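Local coordinates for Ketoacyl_synth_N domain-containing protein (Photorhabdus luminescens subsp. laumondii, PDB 6SMO) that probably serves as a ketosynthase-like subunit in polyketide or lipid chain building, paired with a second ketosynthase-type chain, at residues 8-13 against 325-330; 164-169 against 317-322. All coordinates share one frame; numbering follows the deposited sequence.

Both contacts use helix 319-329, one of the central helices of the thiolase-type fold. From the N terminus, strand 5-13 comes first, and its part 8-13 meets the later turns of that helix in interaction 1, closing a loop of 311 residues. Within this loop the chain lays down helix 161-175, whose segment 164-169 meets the start of the same helix in interaction 2. Interaction 2 is therefore nested inside interaction 1, and the two centres lie about 12 Å apart. Together they fasten helix 319-329, near the end of the chain, to an N-terminal strand at one place and to helix 161-175 at the other.

Interaction 1: 8-13 against 325-330; sequences TGVGAI and ASSFLS
Val-10 faces the helix with both of its methyl groups, each taken up by a different serine. CG1 lies against the methylene of Ser-326, with CG1 to CB at 4.0 Å, while CG2 reaches the hydroxyl oxygen of Ser-327, CG2 to OG at 3.9 Å, a van der Waals touch. The isopropyl group thus covers two consecutive residues of one helical turn. A beta-branched valine suits this place: it favours the extended backbone of a strand, and here its CA–CB bond points at the helix. Its first torsion (chi1 -70°) splits the two methyls so that CG1 meets Ser-326 and CG2 meets Ser-327.

Behind this first shell the serine hydroxyls are turned back into their own helix. With OG opposite the carbonyl carbon (chi1 -63°), Ser-326 hydrogen-bonds the carbonyl oxygen of Ser-322, and Ser-327 does the same with Val-323. A serine in this rotamer is compact and settles its polar end on its own helix. Farther along, Ser-330 OG gives a hydrogen bond to Ser-327 O at 2.7 Å, arriving from above the carbonyl plane. Leu-241 packs against both Val-10 and Ser-330, whereas Val-20 and Lys-24 of helix 20-31 meet Ser-327. On the strand, Gly-9 and Gly-11 are bonded through their backbones to Val-226 and Phe-224 of strand 218-229, which fixes Val-10 within the sheet.

Helix 319-329 thus packs on strand 5-13, as helices lie on the sheets of a thiolase-type fold, without any mutual hydrogen bond. What crosses is dispersion between a branched aliphatic group and two small side chains whose hydroxyls are already paired, so burying them probably costs little.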
loop_
_atom_site.group_PDB
_atom_site.type_symbol
_atom_site.label_atom_id
_atom_site.label_comp_id
_atom_site.label_asym_id
_atom_site.label_seq_id
_atom_site.Cartn_x
_atom_site.Cartn_y
_atom_site.Cartn_z
ATOM N N THR C 8 -5.933 0.662 24.403
ATOM C CA THR C 8 -5.242 0.087 25.592
ATOM C C THR C 8 -3.825 0.661 25.737
ATOM O O THR C 8 -3.333 0.696 26.882
ATOM C CB THR C 8 -5.223 -1.445 25.528
ATOM O OG1 THR C 8 -4.780 -1.842 24.229
ATOM C CG2 THR C 8 -6.577 -2.053 25.820
ATOM N N GLY C 9 -3.194 1.085 24.637
ATOM C CA GLY C 9 -1.834 1.660 24.639
ATOM C C GLY C 9 -1.644 2.676 23.525
ATOM O O GLY C 9 -2.280 2.515 22.464
ATOM N N VAL C 10 -0.800 3.686 23.762
ATOM C CA VAL C 10 -0.471 4.766 22.784
ATOM C C VAL C 10 1.030 5.071 22.862
ATOM O O VAL C 10 1.588 5.038 23.976
ATOM C CB VAL C 10 -1.313 6.034 23.023
ATOM C CG1 VAL C 10 -2.774 5.817 22.663
ATOM C CG2 VAL C 10 -1.184 6.556 24.448
ATOM N N GLY C 11 1.642 5.350 21.708
ATOM C CA GLY C 11 3.048 5.775 21.573
ATOM C C GLY C 11 3.206 6.746 20.418
ATOM O O GLY C 11 2.550 6.535 19.379
ATOM N N ALA C 12 3.966 7.824 20.617
ATOM C CA ALA C 12 4.227 8.845 19.580
ATOM C C ALA C 12 5.591 9.485 19.823
ATOM O O ALA C 12 6.033 9.458 20.945
ATOM C CB ALA C 12 3.169 9.898 19.666
ATOM N N ILE C 13 6.228 10.019 18.786
ATOM C CA ILE C 13 7.509 10.773 18.929
ATOM C C ILE C 13 7.351 12.062 18.126
ATOM O O ILE C 13 6.748 12.017 17.089
ATOM C CB ILE C 13 8.734 9.951 18.500
ATOM C CG1 ILE C 13 8.648 9.493 17.047
ATOM C CG2 ILE C 13 8.947 8.778 19.424
ATOM C CD1 ILE C 13 9.932 8.920 16.535
ATOM N N ALA C 325 -5.742 12.597 22.794
ATOM C CA ALA C 325 -7.166 12.507 23.201
ATOM C C ALA C 325 -7.388 11.270 24.080
ATOM O O ALA C 325 -8.168 11.369 25.048
ATOM C CB ALA C 325 -8.055 12.482 21.982
ATOM N N SER C 326 -6.730 10.152 23.751
ATOM C CA SER C 326 -6.772 8.874 24.512
ATOM C C SER C 326 -6.144 9.064 25.899
ATOM O O SER C 326 -6.690 8.506 26.872
ATOM C CB SER C 326 -6.093 7.764 23.751
ATOM O OG SER C 326 -6.768 7.499 22.530
ATOM N N SER C 327 -5.043 9.820 25.981
ATOM C CA SER C 327 -4.309 10.131 27.238
ATOM C C SER C 327 -5.157 11.041 28.135
ATOM O O SER C 327 -5.160 10.815 29.361
ATOM C CB SER C 327 -2.961 10.747 26.949
ATOM O OG SER C 327 -2.141 9.853 26.213
ATOM N N PHE C 328 -5.844 12.028 27.546
ATOM C CA PHE C 328 -6.724 12.995 28.256
ATOM C C PHE C 328 -7.900 12.254 28.908
ATOM O O PHE C 328 -8.203 12.541 30.082
ATOM C CB PHE C 328 -7.223 14.093 27.309
ATOM C CG PHE C 328 -6.287 15.266 27.146
ATOM C CD1 PHE C 328 -6.023 16.113 28.213
ATOM C CD2 PHE C 328 -5.683 15.537 25.927
ATOM C CE1 PHE C 328 -5.167 17.195 28.067
ATOM C CE2 PHE C 328 -4.827 16.620 25.782
ATOM C CZ PHE C 328 -4.572 17.447 26.852
ATOM N N LEU C 329 -8.529 11.327 28.175
ATOM C CA LEU C 329 -9.757 10.600 28.603
ATOM C C LEU C 329 -9.420 9.496 29.616
ATOM O O LEU C 329 -10.363 8.999 30.263
ATOM C CB LEU C 329 -10.456 10.008 27.372
ATOM C CG LEU C 329 -11.155 11.016 26.461
ATOM C CD1 LEU C 329 -11.497 10.388 25.118
ATOM C CD2 LEU C 329 -12.407 11.577 27.118
ATOM N N SER C 330 -8.140 9.125 29.754
ATOM C CA SER C 330 -7.660 8.047 30.659
ATOM C C SER C 330 -7.366 8.610 32.058
ATOM O O SER C 330 -6.310 8.258 32.623
ATOM C CB SER C 330 -6.450 7.359 30.075
ATOM O OG SER C 330 -5.331 8.232 30.045
#

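Interaction 2: 164-169 against 317-322; sequences QAIGYA and SGVIDS
Ile-166 spans the gap between the two helices and puts its terminal methyl, CD1, on Val-319. In the partner segment Gly-318 takes the N-cap, with a positive phi (93°). At these backbone angles a CB would run into the carbonyl oxygen of the residue before, so glycine suits the position. It has no side chain to cap the first turn; what is present is the other half of a capping box, a weak hydrogen bond from its N to Asp-321 OD1 (3.4 Å).

Val-319 carries the contact. Its CG2 lies 3.8 Å from Ile-166 CD1, and its CG1 is 4.0 Å from the same methyl, so this short, branched residue offers both its methyls to CD1 as the side chains cross at a slant. The longer isoleucine can reach the second helix by an extended chain: CG1 lies opposite its carbonyl carbon, and chi2 (161°) carries CD1 on outward. Next, the CA–CB bond of Ile-320 points away from helix 161-175, and its side chain touches Ala-223. Ser-322 closes the turn. Its OG gives a hydrogen bond to Gly-318 O at 2.9 Å, in the carbonyl plane, and its backbone N bonds the same oxygen, so that acceptor is held twice. Small, and with its hydroxyl bonded, the serine fits beside Ile-166, OG 4.2 Å from CD1.

Helices 161-175 and 319-329 belong to the buried central layer of a thiolase-type fold. Around their meeting point, Ile-166 also packs on Cys-183 of strand 180-187 and on Leu-225 and Leu-227 of strand 218-229, an antiparallel pair. Val-319 rests on the same two strands, while Leu-366 of strand 362-369 touches both Ile-166 and Ser-322.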
loop_
_atom_site.group_PDB
_atom_site.type_symbol
_atom_site.label_atom_id
_atom_site.label_comp_id
_atom_site.label_asym_id
_atom_site.label_seq_id
_atom_site.Cartn_x
_atom_site.Cartn_y
_atom_site.Cartn_z
ATOM N N GLN C 164 -7.868 7.386 8.350
ATOM C CA GLN C 164 -8.564 6.206 7.769
ATOM C C GLN C 164 -7.993 4.921 8.385
ATOM O O GLN C 164 -8.786 3.993 8.643
ATOM C CB GLN C 164 -8.432 6.199 6.244
ATOM C CG GLN C 164 -9.297 7.247 5.555
ATOM C CD GLN C 164 -9.154 7.246 4.053
ATOM O OE1 GLN C 164 -8.155 6.788 3.500
ATOM N NE2 GLN C 164 -10.159 7.771 3.373
ATOM N N ALA C 165 -6.676 4.880 8.619
ATOM C CA ALA C 165 -5.934 3.712 9.154
ATOM C C ALA C 165 -6.537 3.265 10.493
ATOM O O ALA C 165 -6.738 2.048 10.663
ATOM C CB ALA C 165 -4.467 4.042 9.291
ATOM N N ILE C 166 -6.825 4.209 11.396
ATOM C CA ILE C 166 -7.402 3.932 12.750
ATOM C C ILE C 166 -8.849 3.451 12.580
ATOM O O ILE C 166 -9.228 2.470 13.249
ATOM C CB ILE C 166 -7.322 5.169 13.670
ATOM C CG1 ILE C 166 -5.889 5.688 13.830
ATOM C CG2 ILE C 166 -7.952 4.872 15.025
ATOM C CD1 ILE C 166 -5.808 7.116 14.318
ATOM N N GLY C 167 -9.618 4.130 11.722
ATOM C CA GLY C 167 -11.057 3.885 11.502
ATOM C C GLY C 167 -11.341 2.490 10.968
ATOM O O GLY C 167 -12.278 1.847 11.482
ATOM N N TYR C 168 -10.573 2.041 9.969
ATOM C CA TYR C 168 -10.772 0.745 9.266
ATOM C C TYR C 168 -10.104 -0.392 10.051
ATOM O O TYR C 168 -10.481 -1.560 9.830
ATOM C CB TYR C 168 -10.280 0.833 7.819
ATOM C CG TYR C 168 -11.155 1.685 6.935
ATOM C CD1 TYR C 168 -12.464 1.319 6.664
ATOM C CD2 TYR C 168 -10.685 2.865 6.382
ATOM C CE1 TYR C 168 -13.282 2.101 5.862
ATOM C CE2 TYR C 168 -11.488 3.657 5.577
ATOM C CZ TYR C 168 -12.792 3.273 5.316
ATOM O OH TYR C 168 -13.586 4.051 4.524
ATOM N N ALA C 169 -9.155 -0.068 10.936
ATOM C CA ALA C 169 -8.559 -1.013 11.912
ATOM C C ALA C 169 -9.614 -1.374 12.966
ATOM O O ALA C 169 -9.666 -2.550 13.372
ATOM C CB ALA C 169 -7.327 -0.417 12.547
ATOM N N SER C 317 -0.791 13.790 11.400
ATOM C CA SER C 317 -1.809 14.751 11.893
ATOM C C SER C 317 -3.166 14.049 11.984
ATOM O O SER C 317 -3.561 13.384 11.025
ATOM C CB SER C 317 -1.882 15.959 11.024
ATOM O OG SER C 317 -0.722 16.744 11.183
ATOM N N GLY C 318 -3.877 14.262 13.083
ATOM C CA GLY C 318 -5.151 13.558 13.319
ATOM C C GLY C 318 -4.943 12.291 14.132
ATOM O O GLY C 318 -5.787 12.008 15.004
ATOM N N VAL C 319 -3.858 11.556 13.857
ATOM C CA VAL C 319 -3.458 10.321 14.596
ATOM C C VAL C 319 -2.836 10.731 15.936
ATOM O O VAL C 319 -3.256 10.175 16.970
ATOM C CB VAL C 319 -2.496 9.444 13.767
ATOM C CG1 VAL C 319 -2.016 8.229 14.549
ATOM C CG2 VAL C 319 -3.118 9.013 12.448
ATOM N N ILE C 320 -1.900 11.684 15.910
ATOM C CA ILE C 320 -1.217 12.189 17.138
ATOM C C ILE C 320 -2.258 12.860 18.034
ATOM O O ILE C 320 -2.117 12.780 19.252
ATOM C CB ILE C 320 -0.027 13.106 16.795
ATOM C CG1 ILE C 320 0.775 13.482 18.042
ATOM C CG2 ILE C 320 -0.473 14.334 16.022
ATOM C CD1 ILE C 320 2.219 13.793 17.767
ATOM N N ASP C 321 -3.270 13.479 17.426
ATOM C CA ASP C 321 -4.417 14.103 18.142
ATOM C C ASP C 321 -5.185 13.013 18.903
ATOM O O ASP C 321 -5.531 13.252 20.078
ATOM C CB ASP C 321 -5.335 14.861 17.178
ATOM C CG ASP C 321 -4.668 16.033 16.475
ATOM O OD1 ASP C 321 -3.512 15.873 16.033
ATOM O OD2 ASP C 321 -5.311 17.097 16.374
ATOM N N SER C 322 -5.432 11.869 18.255
ATOM C CA SER C 322 -6.130 10.684 18.827
ATOM C C SER C 322 -5.285 10.054 19.943
ATOM O O SER C 322 -5.882 9.518 20.897
ATOM C CB SER C 322 -6.457 9.671 17.756
ATOM O OG SER C 322 -7.326 10.224 16.779
#